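Local coordinates for TRAP solute Binding Protein (Uncultured marine bacterium, PDB 5I7I) that binds 3-hydroxybenzoate and probably delivers such aromatic acids to a TRAP transporter for uptake, at residues 99-104 with 130-135; 118-123 with 334-339; 138-143 with 264-269. All blocks are in the same frame, centred on the assembly; numbering follows the deposited sequence.

The three contacts show how one helix and one edge strand of a solute-binding protein are tied to distant parts of the chain. Contact 1 joins the loops before and after helix 114-126, contact 2 packs that helix against the C-terminal helix 325-339, and contact 3 lays helix 264-287 on strand 136-143, which borders the five-stranded sheet. Centres of contacts 2 and 3 lie about 11 Å apart, and that of contact 1 about 15 Å from either. Contacts 1 and 2 alternate along the chain, whereas contact 1 is complete before contact 3 begins. Helix and strand are consecutive, and polar side chains of 118-123 reach the strand's backbone, so segments far apart in sequence converge on a single helix-strand unit.

Contact 1 of 3, residues 99-104 with 130-135; sequences FPHLEA and ASDLKD
Across this contact both aromatic rings are met at their edges by D132: its OD1 at the H101 imidazole and its backbone O near the plane of the F99 ring. The imidazole bond is the strong one: H101 ND1 donates to D132 OD1 over 2.8 Å with an angle of 162° at the hydrogen. Although OD1 lies close to the ring plane, the donor stands above the carboxylate plane, the two planes being turned 70° apart. H101 CG lies anti to the carbonyl carbon (chi1 -71°), which folds the ring back beside the residue's own N, so that ND1 and the backbone N of H101 can both face the D132 carboxylate. D132 OD2 takes two weak backbone bonds, from H101 N at 2.9 Å and L102 N at 3.4 Å. Alongside, P100 CD rests 3.3 Å from D132 OD1, and the F99 and L133 side chains cross at about a right angle, F99 CE1 and L133 CD2 3.6 Å apart. The buried carboxylate is thereby held at both oxygens, a setting that would probably stabilise its negative charge. F99, L102 and L133 continue inward to L239 and L241 of strand 237-243. The arrangement exemplifies a buried histidine-carboxylate hydrogen bond, here joining the two loops that flank helix 114-126.

Contact 2 of 3, residues 118-123 with 334-339; sequences SQALQE and DLISKY
Y339 lies against Q119 and A120 with its ring and reaches E123 with its hydroxyl, while A120 against L335 and I336 makes the apolar part of this helix-helix contact. The E123 side chain is fully stretched, with CG anti to the backbone N (chi1 177°), and this carries its carboxylate across to the second helix. There OE1 accepts twice: from Y339 OH at 2.6 Å, met nearly along the C-O axis, and, through its syn lone pair, from K338 NZ at 2.8 Å. K338 NZ also makes a weak bond to E123 OE2, completing a bidentate salt bridge that probably favours the charged carboxylate. K338 is likewise extended, and its CD lies off-centre over one face of the Y339 ring. The opposite face receives Q119 CB, a CH-pi contact 3.5 Å from the ring centroid, so the phenol is sandwiched between two aliphatic groups. Q119 CG turns back beside its own N (chi1 -71°), and the amide runs obliquely past the ring while NE2 bonds E115 O. Close helix approach, 8.0 Å between the axes of the short segments, is possible because A120 presents only a methyl group: its CB touches L335 CB at 3.6 Å and I336 CG1 at 3.7 Å. The L335 side chain crosses that of E123 at about a right angle, L335 CD2 coming to 3.4 Å from E123 CD. The two short segments run at 130° to each other, nearer antiparallel than parallel. Beyond them, F105 packs on A120 and I336, L264 of helix 264-287 touches Q119 and Y339, and S118 and Q122 turn to strand 136-143, bonding the backbone N of C143 and V141.

Contact 3 of 3, residues 138-143 with 264-269; sequences VLAVFC and LALAKL
L139 and A140 touch L266 from a classic beta bulge, both residues facing F240 of the adjoining strand, and this irregularity in the strand is the feature that sets the contact apart. No hydrogen bond links the two segments; the joint is made mainly by apolar contacts, methyl groups against one another and against backbone carbonyls. L266 reaches over with CG anti to its backbone N (chi1 180°), and its CD2 branch settles 3.7 Å from A140 CB and 3.8 Å from L139 O. Small residues on both sides let the backbones approach: A140 and A267 have their CA atoms 5.4 Å apart, and the two CB methyls stand 4.4 Å from each other. A267 CB also rests on the strand's backbone, 3.7 Å from V141 O, while F142 CB approaches A267 O at 4.2 Å. The local axes come within 7.2 Å and make an angle of 37°, so the helix runs at a moderate slant along the strand. L266 further contacts F43 and W47 of helix 38-54, and a bound di(hydroxyethyl)ether lies about 4 Å from its side chain at the nearest atoms. The F142 ring meets W274 and W89, the latter a residue of the 3-hydroxybenzoate pocket. Strand 136-143 forms the border of the five-stranded sheet beside strand 237-243, with helix 264-287 packed on it and Q122 of helix 114-126 touching A267.

Contact 1 of 3, residues 99-104 with 130-135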
ATOM      1  N   PHE A  99       1.466 -10.535  -8.307  1.00  8.90           N
ATOM      2  CA  PHE A  99       2.317  -9.434  -8.765  1.00  7.19           C
ATOM      3  C   PHE A  99       3.683  -9.615  -8.120  1.00  7.24           C
ATOM      4  O   PHE A  99       4.075  -8.867  -7.214  1.00  8.64           O
ATOM      5  CB  PHE A  99       1.684  -8.080  -8.436  1.00  8.96           C
ATOM      6  CG  PHE A  99       0.257  -7.967  -8.901  1.00  7.68           C
ATOM      7  CD1 PHE A  99      -0.047  -7.770 -10.244  1.00 10.42           C
ATOM      8  CD2 PHE A  99      -0.778  -8.081  -7.996  1.00  7.66           C
ATOM      9  CE1 PHE A  99      -1.358  -7.683 -10.670  1.00 13.46           C
ATOM     10  CE2 PHE A  99      -2.085  -7.999  -8.412  1.00  8.33           C
ATOM     11  CZ  PHE A  99      -2.385  -7.787  -9.750  1.00  9.06           C
ATOM     12  N   PRO A 100       4.438 -10.615  -8.570  1.00  7.27           N
ATOM     13  CA  PRO A 100       5.622 -11.027  -7.806  1.00  7.27           C
ATOM     14  C   PRO A 100       6.724  -9.992  -7.793  1.00  7.03           C
ATOM     15  O   PRO A 100       7.445  -9.865  -6.792  1.00  7.31           O
ATOM     16  CB  PRO A 100       6.071 -12.309  -8.509  1.00  7.75           C
ATOM     17  CG  PRO A 100       5.479 -12.212  -9.894  1.00  7.90           C
ATOM     18  CD  PRO A 100       4.148 -11.521  -9.684  1.00  9.03           C
ATOM     19  N   HIS A 101       6.894  -9.227  -8.876  1.00  8.00           N
ATOM     20  CA  HIS A 101       7.939  -8.210  -8.866  1.00  6.84           C
ATOM     21  C   HIS A 101       7.712  -7.202  -7.755  1.00  8.07           C
ATOM     22  O   HIS A 101       8.672  -6.704  -7.149  1.00  7.08           O
ATOM     23  CB  HIS A 101       7.996  -7.465 -10.196  1.00  7.39           C
ATOM     24  CG  HIS A 101       8.527  -8.272 -11.338  1.00  9.03           C
ATOM     25  ND1 HIS A 101       7.749  -9.154 -12.052  1.00  9.07           N
ATOM     26  CD2 HIS A 101       9.735  -8.265 -11.945  1.00  7.53           C
ATOM     27  CE1 HIS A 101       8.477  -9.708 -13.008  1.00 10.07           C
ATOM     28  NE2 HIS A 101       9.682  -9.167 -12.978  1.00 11.40           N
ATOM     29  N   LEU A 102       6.452  -6.870  -7.491  1.00  7.18           N
ATOM     30  CA  LEU A 102       6.154  -5.805  -6.551  1.00  7.21           C
ATOM     31  C   LEU A 102       6.504  -6.186  -5.119  1.00  8.40           C
ATOM     32  O   LEU A 102       6.659  -5.296  -4.273  1.00  7.01           O
ATOM     33  CB  LEU A 102       4.687  -5.387  -6.673  1.00  6.72           C
ATOM     34  CG  LEU A 102       4.275  -4.908  -8.072  1.00  8.72           C
ATOM     35  CD1 LEU A 102       2.824  -4.421  -8.053  1.00  9.55           C
ATOM     36  CD2 LEU A 102       5.190  -3.856  -8.621  1.00 11.51           C
ATOM     37  N   GLU A 103       6.600  -7.479  -4.828  1.00  7.68           N
ATOM     38  CA  GLU A 103       6.988  -7.942  -3.500  1.00  6.42           C
ATOM     39  C   GLU A 103       8.326  -7.361  -3.063  1.00  7.68           C
ATOM     40  O   GLU A 103       8.585  -7.230  -1.860  1.00  7.66           O
ATOM     41  CB  GLU A 103       7.097  -9.476  -3.503  1.00  7.35           C
ATOM     42  CG  GLU A 103       5.782 -10.193  -3.770  1.00  7.56           C
ATOM     43  CD  GLU A 103       5.938 -11.692  -3.858  1.00 10.44           C
ATOM     44  OE1 GLU A 103       7.005 -12.192  -3.446  1.00  8.56           O
ATOM     45  OE2 GLU A 103       4.998 -12.364  -4.359  1.00 11.92           O
ATOM     46  N   ALA A 104       9.213  -7.043  -4.007  1.00  6.99           N
ATOM     47  CA  ALA A 104      10.524  -6.537  -3.608  1.00  7.29           C
ATOM     48  C   ALA A 104      10.388  -5.253  -2.816  1.00  7.73           C
ATOM     49  O   ALA A 104      11.190  -4.989  -1.914  1.00  7.61           O
ATOM     50  CB  ALA A 104      11.418  -6.309  -4.823  1.00  8.71           C
ATOM     51  N   ALA A 130       7.218  -4.630 -15.757  1.00  9.91           N
ATOM     52  CA  ALA A 130       6.016  -4.415 -16.554  1.00  9.33           C
ATOM     53  C   ALA A 130       5.152  -5.664 -16.684  1.00 10.16           C
ATOM     54  O   ALA A 130       3.933  -5.550 -16.796  1.00  9.42           O
ATOM     55  CB  ALA A 130       6.391  -3.891 -17.938  1.00 10.78           C
ATOM     56  N   SER A 131       5.748  -6.857 -16.695  1.00  8.93           N
ATOM     57  CA  SER A 131       4.949  -8.047 -16.946  1.00  8.16           C
ATOM     58  C   SER A 131       3.890  -8.279 -15.874  1.00  8.60           C
ATOM     59  O   SER A 131       2.876  -8.925 -16.159  1.00 10.84           O
ATOM     60  CB  SER A 131       5.851  -9.265 -17.106  1.00  9.29           C
ATOM     61  OG  SER A 131       6.545  -9.572 -15.905  1.00 14.11           O
ATOM     62  N   ASP A 132       4.111  -7.800 -14.648  1.00  8.56           N
ATOM     63  CA  ASP A 132       3.121  -7.976 -13.593  1.00  9.18           C
ATOM     64  C   ASP A 132       1.783  -7.336 -13.958  1.00  7.95           C
ATOM     65  O   ASP A 132       0.738  -7.820 -13.526  1.00  9.40           O
ATOM     66  CB  ASP A 132       3.617  -7.354 -12.294  1.00  8.93           C
ATOM     67  CG  ASP A 132       4.525  -8.272 -11.482  1.00  8.87           C
ATOM     68  OD1 ASP A 132       4.939  -9.332 -11.992  1.00 10.83           O
ATOM     69  OD2 ASP A 132       4.810  -7.866 -10.337  1.00 10.02           O
ATOM     70  N   LEU A 133       1.793  -6.255 -14.733  1.00  7.36           N
ATOM     71  CA  LEU A 133       0.596  -5.458 -14.969  1.00  7.39           C
ATOM     72  C   LEU A 133       0.219  -5.398 -16.444  1.00  9.04           C
ATOM     73  O   LEU A 133      -0.628  -4.581 -16.830  1.00  9.25           O
ATOM     74  CB  LEU A 133       0.771  -4.070 -14.352  1.00 10.37           C
ATOM     75  CG  LEU A 133       0.872  -4.139 -12.821  1.00 11.49           C
ATOM     76  CD1 LEU A 133       1.347  -2.823 -12.228  1.00 14.25           C
ATOM     77  CD2 LEU A 133      -0.473  -4.513 -12.218  1.00 14.45           C
ATOM     78  N   LYS A 134       0.807  -6.273 -17.266  1.00  7.81           N
ATOM     79  CA  LYS A 134       0.545  -6.267 -18.704  1.00  8.69           C
ATOM     80  C   LYS A 134      -0.936  -6.416 -19.044  1.00 10.60           C
ATOM     81  O   LYS A 134      -1.358  -5.977 -20.123  1.00 13.00           O
ATOM     82  CB  LYS A 134       1.378  -7.353 -19.405  1.00 13.73           C
ATOM     83  CG  LYS A 134       1.018  -8.782 -19.028  1.00 14.14           C
ATOM     84  CD  LYS A 134       1.846  -9.813 -19.780  1.00 19.76           C
ATOM     85  CE  LYS A 134       1.318 -11.205 -19.508  1.00 34.93           C
ATOM     86  NZ  LYS A 134       1.373 -11.515 -18.057  1.00 40.58           N
ATOM     87  N   ASP A 135      -1.741  -7.018 -18.167  1.00  8.77           N
ATOM     88  CA  ASP A 135      -3.145  -7.251 -18.490  1.00  9.37           C
ATOM     89  C   ASP A 135      -4.037  -6.058 -18.158  1.00  9.83           C
ATOM     90  O   ASP A 135      -5.256  -6.165 -18.309  1.00 12.42           O
ATOM     91  CB  ASP A 135      -3.690  -8.498 -17.778  1.00 12.46           C
ATOM     92  CG  ASP A 135      -3.019  -9.797 -18.235  1.00 16.55           C
ATOM     93  OD1 ASP A 135      -2.441  -9.829 -19.340  1.00 21.02           O
ATOM     94  OD2 ASP A 135      -3.101 -10.782 -17.481  1.00 31.07           O
TER

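Contact 2 of 3, residues 118-123 with 334-339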
ATOM      1  N   SER A 118       7.118   5.768  -4.104  1.00  7.51           N
ATOM      2  CA  SER A 118       6.073   5.641  -5.114  1.00  5.67           C
ATOM      3  C   SER A 118       6.611   5.896  -6.518  1.00  6.35           C
ATOM      4  O   SER A 118       6.230   5.191  -7.459  1.00  6.13           O
ATOM      5  CB  SER A 118       4.938   6.612  -4.817  1.00  6.28           C
ATOM      6  OG  SER A 118       4.239   6.238  -3.659  1.00  6.16           O
ATOM      7  N   GLN A 119       7.441   6.932  -6.706  1.00  6.20           N
ATOM      8  CA  GLN A 119       8.072   7.141  -8.003  1.00  6.35           C
ATOM      9  C   GLN A 119       8.943   5.951  -8.390  1.00  6.36           C
ATOM     10  O   GLN A 119       8.962   5.533  -9.554  1.00  7.77           O
ATOM     11  CB  GLN A 119       8.901   8.415  -7.963  1.00  7.70           C
ATOM     12  CG  GLN A 119       8.046   9.643  -7.902  1.00  8.03           C
ATOM     13  CD  GLN A 119       8.850  10.895  -7.739  1.00  7.44           C
ATOM     14  OE1 GLN A 119       9.189  11.569  -8.715  1.00  8.75           O
ATOM     15  NE2 GLN A 119       9.220  11.191  -6.499  1.00  9.20           N
ATOM     16  N   ALA A 120       9.682   5.415  -7.420  1.00  6.32           N
ATOM     17  CA  ALA A 120      10.478   4.223  -7.665  1.00  6.35           C
ATOM     18  C   ALA A 120       9.594   3.080  -8.157  1.00  8.48           C
ATOM     19  O   ALA A 120       9.917   2.422  -9.145  1.00  6.82           O
ATOM     20  CB  ALA A 120      11.227   3.841  -6.388  1.00  7.38           C
ATOM     21  N   LEU A 121       8.466   2.835  -7.475  1.00  6.85           N
ATOM     22  CA  LEU A 121       7.542   1.781  -7.891  1.00  5.81           C
ATOM     23  C   LEU A 121       7.054   1.999  -9.313  1.00  7.77           C
ATOM     24  O   LEU A 121       6.972   1.054 -10.108  1.00  6.92           O
ATOM     25  CB  LEU A 121       6.331   1.738  -6.960  1.00  6.12           C
ATOM     26  CG  LEU A 121       6.504   0.814  -5.759  1.00  7.99           C
ATOM     27  CD1 LEU A 121       5.526   1.183  -4.661  1.00 10.18           C
ATOM     28  CD2 LEU A 121       6.317  -0.640  -6.192  1.00  7.92           C
ATOM     29  N   GLN A 122       6.648   3.228  -9.640  1.00  6.30           N
ATOM     30  CA  GLN A 122       6.123   3.468 -10.981  1.00  7.02           C
ATOM     31  C   GLN A 122       7.185   3.229 -12.056  1.00  7.55           C
ATOM     32  O   GLN A 122       6.911   2.599 -13.084  1.00  7.85           O
ATOM     33  CB  GLN A 122       5.547   4.876 -11.070  1.00  7.77           C
ATOM     34  CG  GLN A 122       4.941   5.171 -12.439  1.00  8.69           C
ATOM     35  CD  GLN A 122       3.713   4.344 -12.710  1.00 10.24           C
ATOM     36  OE1 GLN A 122       2.853   4.207 -11.841  1.00  9.98           O
ATOM     37  NE2 GLN A 122       3.604   3.796 -13.920  1.00 11.22           N
ATOM     38  N   GLU A 123       8.401   3.735 -11.855  1.00  8.33           N
ATOM     39  CA  GLU A 123       9.438   3.500 -12.859  1.00  7.78           C
ATOM     40  C   GLU A 123       9.755   2.017 -12.969  1.00  8.31           C
ATOM     41  O   GLU A 123      10.010   1.494 -14.062  1.00  8.89           O
ATOM     42  CB  GLU A 123      10.707   4.306 -12.549  1.00  7.81           C
ATOM     43  CG  GLU A 123      11.823   4.004 -13.557  1.00  8.93           C
ATOM     44  CD  GLU A 123      13.034   4.895 -13.477  1.00 14.06           C
ATOM     45  OE1 GLU A 123      13.004   5.911 -12.773  1.00 11.66           O
ATOM     46  OE2 GLU A 123      14.032   4.579 -14.164  1.00 17.29           O
ATOM     47  N   ASP A 334      17.975   1.148  -5.711  1.00  7.50           N
ATOM     48  CA  ASP A 334      18.546   2.263  -6.457  1.00  7.13           C
ATOM     49  C   ASP A 334      17.468   3.262  -6.865  1.00  7.62           C
ATOM     50  O   ASP A 334      17.711   4.466  -6.859  1.00  7.60           O
ATOM     51  CB  ASP A 334      19.284   1.733  -7.688  1.00  8.40           C
ATOM     52  CG  ASP A 334      20.559   0.991  -7.342  1.00  8.31           C
ATOM     53  OD1 ASP A 334      21.026   1.125  -6.184  1.00 11.59           O
ATOM     54  OD2 ASP A 334      21.100   0.265  -8.209  1.00 10.78           O
ATOM     55  N   LEU A 335      16.283   2.789  -7.256  1.00  9.16           N
ATOM     56  CA  LEU A 335      15.223   3.717  -7.670  1.00  7.79           C
ATOM     57  C   LEU A 335      14.707   4.516  -6.487  1.00  8.05           C
ATOM     58  O   LEU A 335      14.419   5.711  -6.618  1.00  9.42           O
ATOM     59  CB  LEU A 335      14.075   2.970  -8.360  1.00  6.53           C
ATOM     60  CG  LEU A 335      14.395   2.427  -9.747  1.00  9.75           C
ATOM     61  CD1 LEU A 335      13.261   1.500 -10.197  1.00 11.27           C
ATOM     62  CD2 LEU A 335      14.642   3.524 -10.761  1.00 13.51           C
ATOM     63  N   ILE A 336      14.597   3.882  -5.318  1.00  6.83           N
ATOM     64  CA  ILE A 336      14.179   4.608  -4.124  1.00  7.52           C
ATOM     65  C   ILE A 336      15.161   5.733  -3.824  1.00  8.05           C
ATOM     66  O   ILE A 336      14.766   6.872  -3.560  1.00  8.79           O
ATOM     67  CB  ILE A 336      14.009   3.642  -2.941  1.00  7.78           C
ATOM     68  CG1 ILE A 336      12.821   2.715  -3.206  1.00  6.92           C
ATOM     69  CG2 ILE A 336      13.829   4.383  -1.621  1.00  8.71           C
ATOM     70  CD1 ILE A 336      12.730   1.531  -2.292  1.00  8.11           C
ATOM     71  N   SER A 337      16.460   5.441  -3.879  1.00  8.06           N
ATOM     72  CA  SER A 337      17.417   6.499  -3.568  1.00  8.99           C
ATOM     73  C   SER A 337      17.455   7.557  -4.667  1.00  9.50           C
ATOM     74  O   SER A 337      17.624   8.744  -4.371  1.00 10.49           O
ATOM     75  CB  SER A 337      18.801   5.936  -3.245  1.00 14.33           C
ATOM     76  OG  SER A 337      19.443   5.352  -4.365  1.00 17.81           O
ATOM     77  N   LYS A 338      17.228   7.163  -5.920  1.00  9.03           N
ATOM     78  CA  LYS A 338      17.200   8.128  -7.016  1.00  9.67           C
ATOM     79  C   LYS A 338      16.147   9.193  -6.765  1.00 10.26           C
ATOM     80  O   LYS A 338      16.387  10.381  -6.999  1.00 11.31           O
ATOM     81  CB  LYS A 338      16.893   7.376  -8.309  1.00 10.22           C
ATOM     82  CG  LYS A 338      16.449   8.226  -9.488  1.00 16.78           C
ATOM     83  CD  LYS A 338      15.937   7.312 -10.622  1.00 11.95           C
ATOM     84  CE  LYS A 338      15.527   8.079 -11.815  1.00 17.90           C
ATOM     85  NZ  LYS A 338      15.489   7.179 -12.972  1.00 13.29           N
ATOM     86  N   TYR A 339      14.989   8.785  -6.273  1.00  9.78           N
ATOM     87  CA  TYR A 339      13.877   9.692  -6.075  1.00 10.46           C
ATOM     88  C   TYR A 339      13.835  10.311  -4.685  1.00 11.18           C
ATOM     89  O   TYR A 339      12.941  11.106  -4.407  1.00 11.99           O
ATOM     90  CB  TYR A 339      12.561   8.974  -6.398  1.00  9.90           C
ATOM     91  CG  TYR A 339      12.373   8.713  -7.869  1.00  9.72           C
ATOM     92  CD1 TYR A 339      12.136   9.760  -8.744  1.00 10.66           C
ATOM     93  CD2 TYR A 339      12.417   7.430  -8.385  1.00  9.15           C
ATOM     94  CE1 TYR A 339      11.951   9.541 -10.084  1.00 10.89           C
ATOM     95  CE2 TYR A 339      12.248   7.196  -9.719  1.00  8.94           C
ATOM     96  CZ  TYR A 339      12.009   8.255 -10.572  1.00 10.44           C
ATOM     97  OH  TYR A 339      11.823   8.034 -11.932  1.00 11.90           O
TER

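Contact 3 of 3, residues 138-143 with 264-269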
ATOM      1  N   VAL A 138      -2.287   0.692 -16.602  1.00  7.48           N
ATOM      2  CA  VAL A 138      -1.763   1.187 -15.336  1.00  6.80           C
ATOM      3  C   VAL A 138      -2.055   2.677 -15.264  1.00  6.55           C
ATOM      4  O   VAL A 138      -1.658   3.441 -16.156  1.00  9.67           O
ATOM      5  CB  VAL A 138      -0.260   0.926 -15.210  1.00  7.65           C
ATOM      6  CG1 VAL A 138       0.301   1.587 -13.942  1.00  8.68           C
ATOM      7  CG2 VAL A 138       0.031  -0.571 -15.204  1.00  9.68           C
ATOM      8  N   LEU A 139      -2.765   3.101 -14.218  1.00  6.54           N
ATOM      9  CA  LEU A 139      -2.864   4.524 -13.930  1.00  6.36           C
ATOM     10  C   LEU A 139      -1.709   4.952 -13.035  1.00  6.19           C
ATOM     11  O   LEU A 139      -0.954   5.865 -13.389  1.00  7.81           O
ATOM     12  CB  LEU A 139      -4.228   4.886 -13.334  1.00  6.37           C
ATOM     13  CG  LEU A 139      -5.428   4.458 -14.192  1.00  7.29           C
ATOM     14  CD1 LEU A 139      -6.706   4.741 -13.438  1.00  8.34           C
ATOM     15  CD2 LEU A 139      -5.421   5.148 -15.554  1.00  7.75           C
ATOM     16  N   ALA A 140      -1.515   4.280 -11.905  1.00  5.98           N
ATOM     17  CA  ALA A 140      -0.301   4.498 -11.129  1.00  6.05           C
ATOM     18  C   ALA A 140      -0.128   3.340 -10.181  1.00  7.29           C
ATOM     19  O   ALA A 140      -1.106   2.729  -9.745  1.00  6.98           O
ATOM     20  CB  ALA A 140      -0.371   5.793 -10.318  1.00  6.66           C
ATOM     21  N   VAL A 141       1.128   3.046  -9.871  1.00  6.84           N
ATOM     22  CA  VAL A 141       1.496   2.192  -8.752  1.00  5.80           C
ATOM     23  C   VAL A 141       2.271   3.048  -7.764  1.00  6.01           C
ATOM     24  O   VAL A 141       3.144   3.829  -8.163  1.00  7.59           O
ATOM     25  CB  VAL A 141       2.343   1.004  -9.228  1.00  6.22           C
ATOM     26  CG1 VAL A 141       2.725   0.102  -8.062  1.00  8.19           C
ATOM     27  CG2 VAL A 141       1.586   0.201 -10.274  1.00  8.08           C
ATOM     28  N   PHE A 142       1.895   2.961  -6.492  1.00  5.90           N
ATOM     29  CA  PHE A 142       2.457   3.819  -5.459  1.00  5.83           C
ATOM     30  C   PHE A 142       2.299   3.108  -4.121  1.00  6.13           C
ATOM     31  O   PHE A 142       1.947   1.927  -4.076  1.00  6.50           O
ATOM     32  CB  PHE A 142       1.850   5.222  -5.517  1.00  6.96           C
ATOM     33  CG  PHE A 142       0.350   5.296  -5.411  1.00  6.36           C
ATOM     34  CD1 PHE A 142      -0.447   5.244  -6.549  1.00  6.77           C
ATOM     35  CD2 PHE A 142      -0.265   5.476  -4.183  1.00  5.89           C
ATOM     36  CE1 PHE A 142      -1.813   5.387  -6.456  1.00  7.50           C
ATOM     37  CE2 PHE A 142      -1.633   5.623  -4.092  1.00  7.50           C
ATOM     38  CZ  PHE A 142      -2.399   5.563  -5.234  1.00  7.12           C
ATOM     39  N   CYS A 143       2.586   3.798  -3.019  1.00  5.22           N
ATOM     40  CA  CYS A 143       2.598   3.123  -1.732  1.00  6.25           C
ATOM     41  C   CYS A 143       2.331   4.131  -0.634  1.00  5.88           C
ATOM     42  O   CYS A 143       2.364   5.342  -0.853  1.00  6.90           O
ATOM     43  CB  CYS A 143       3.925   2.396  -1.506  1.00  6.52           C
ATOM     44  SG  CYS A 143       5.363   3.478  -1.472  1.00  7.20           S
ATOM     45  N   LEU A 264       4.147   8.456 -14.068  1.00  8.58           N
ATOM     46  CA  LEU A 264       5.076   8.879 -13.017  1.00  8.09           C
ATOM     47  C   LEU A 264       4.599  10.129 -12.280  1.00  7.80           C
ATOM     48  O   LEU A 264       4.759  10.234 -11.062  1.00  7.98           O
ATOM     49  CB  LEU A 264       6.458   9.098 -13.630  1.00 10.28           C
ATOM     50  CG  LEU A 264       7.585   9.297 -12.627  1.00 19.46           C
ATOM     51  CD1 LEU A 264       7.836   8.015 -11.825  1.00 13.39           C
ATOM     52  CD2 LEU A 264       8.841   9.731 -13.364  1.00 22.12           C
ATOM     53  N   ALA A 265       4.047  11.101 -13.005  1.00  8.34           N
ATOM     54  CA  ALA A 265       3.563  12.309 -12.342  1.00  7.98           C
ATOM     55  C   ALA A 265       2.463  11.983 -11.347  1.00  7.75           C
ATOM     56  O   ALA A 265       2.399  12.578 -10.266  1.00  9.01           O
ATOM     57  CB  ALA A 265       3.079  13.338 -13.365  1.00  9.20           C
ATOM     58  N   LEU A 266       1.574  11.053 -11.695  1.00  7.15           N
ATOM     59  CA  LEU A 266       0.531  10.665 -10.749  1.00  7.32           C
ATOM     60  C   LEU A 266       1.118   9.900  -9.571  1.00  6.72           C
ATOM     61  O   LEU A 266       0.709  10.102  -8.430  1.00  6.85           O
ATOM     62  CB  LEU A 266      -0.573   9.861 -11.438  1.00  6.71           C
ATOM     63  CG  LEU A 266      -1.694   9.411 -10.513  1.00  6.47           C
ATOM     64  CD1 LEU A 266      -2.421  10.614  -9.903  1.00  7.58           C
ATOM     65  CD2 LEU A 266      -2.693   8.525 -11.257  1.00  8.23           C
ATOM     66  N   ALA A 267       2.088   9.026  -9.828  1.00  6.77           N
ATOM     67  CA  ALA A 267       2.696   8.296  -8.729  1.00  6.69           C
ATOM     68  C   ALA A 267       3.389   9.243  -7.763  1.00  6.70           C
ATOM     69  O   ALA A 267       3.334   9.032  -6.545  1.00  7.45           O
ATOM     70  CB  ALA A 267       3.684   7.272  -9.267  1.00  7.22           C
ATOM     71  N   LYS A 268       4.064  10.277  -8.290  1.00  6.99           N
ATOM     72  CA  LYS A 268       4.732  11.255  -7.436  1.00  7.33           C
ATOM     73  C   LYS A 268       3.715  12.006  -6.588  1.00  6.90           C
ATOM     74  O   LYS A 268       3.886  12.135  -5.368  1.00  7.32           O
ATOM     75  CB  LYS A 268       5.554  12.217  -8.299  1.00  8.44           C
ATOM     76  CG  LYS A 268       6.200  13.342  -7.523  1.00  8.98           C
ATOM     77  CD  LYS A 268       7.064  14.199  -8.425  1.00 11.29           C
ATOM     78  CE  LYS A 268       7.865  15.197  -7.614  1.00 15.23           C
ATOM     79  NZ  LYS A 268       8.849  15.913  -8.452  1.00 20.01           N
ATOM     80  N   LEU A 269       2.644  12.494  -7.221  1.00  6.86           N
ATOM     81  CA  LEU A 269       1.586  13.190  -6.504  1.00  7.15           C
ATOM     82  C   LEU A 269       0.967  12.279  -5.451  1.00  7.05           C
ATOM     83  O   LEU A 269       0.751  12.684  -4.308  1.00  7.32           O
ATOM     84  CB  LEU A 269       0.526  13.637  -7.514  1.00  7.20           C
ATOM     85  CG  LEU A 269      -0.725  14.297  -6.948  1.00  9.42           C
ATOM     86  CD1 LEU A 269      -0.367  15.492  -6.080  1.00 12.55           C
ATOM     87  CD2 LEU A 269      -1.657  14.724  -8.071  1.00 11.22           C
TER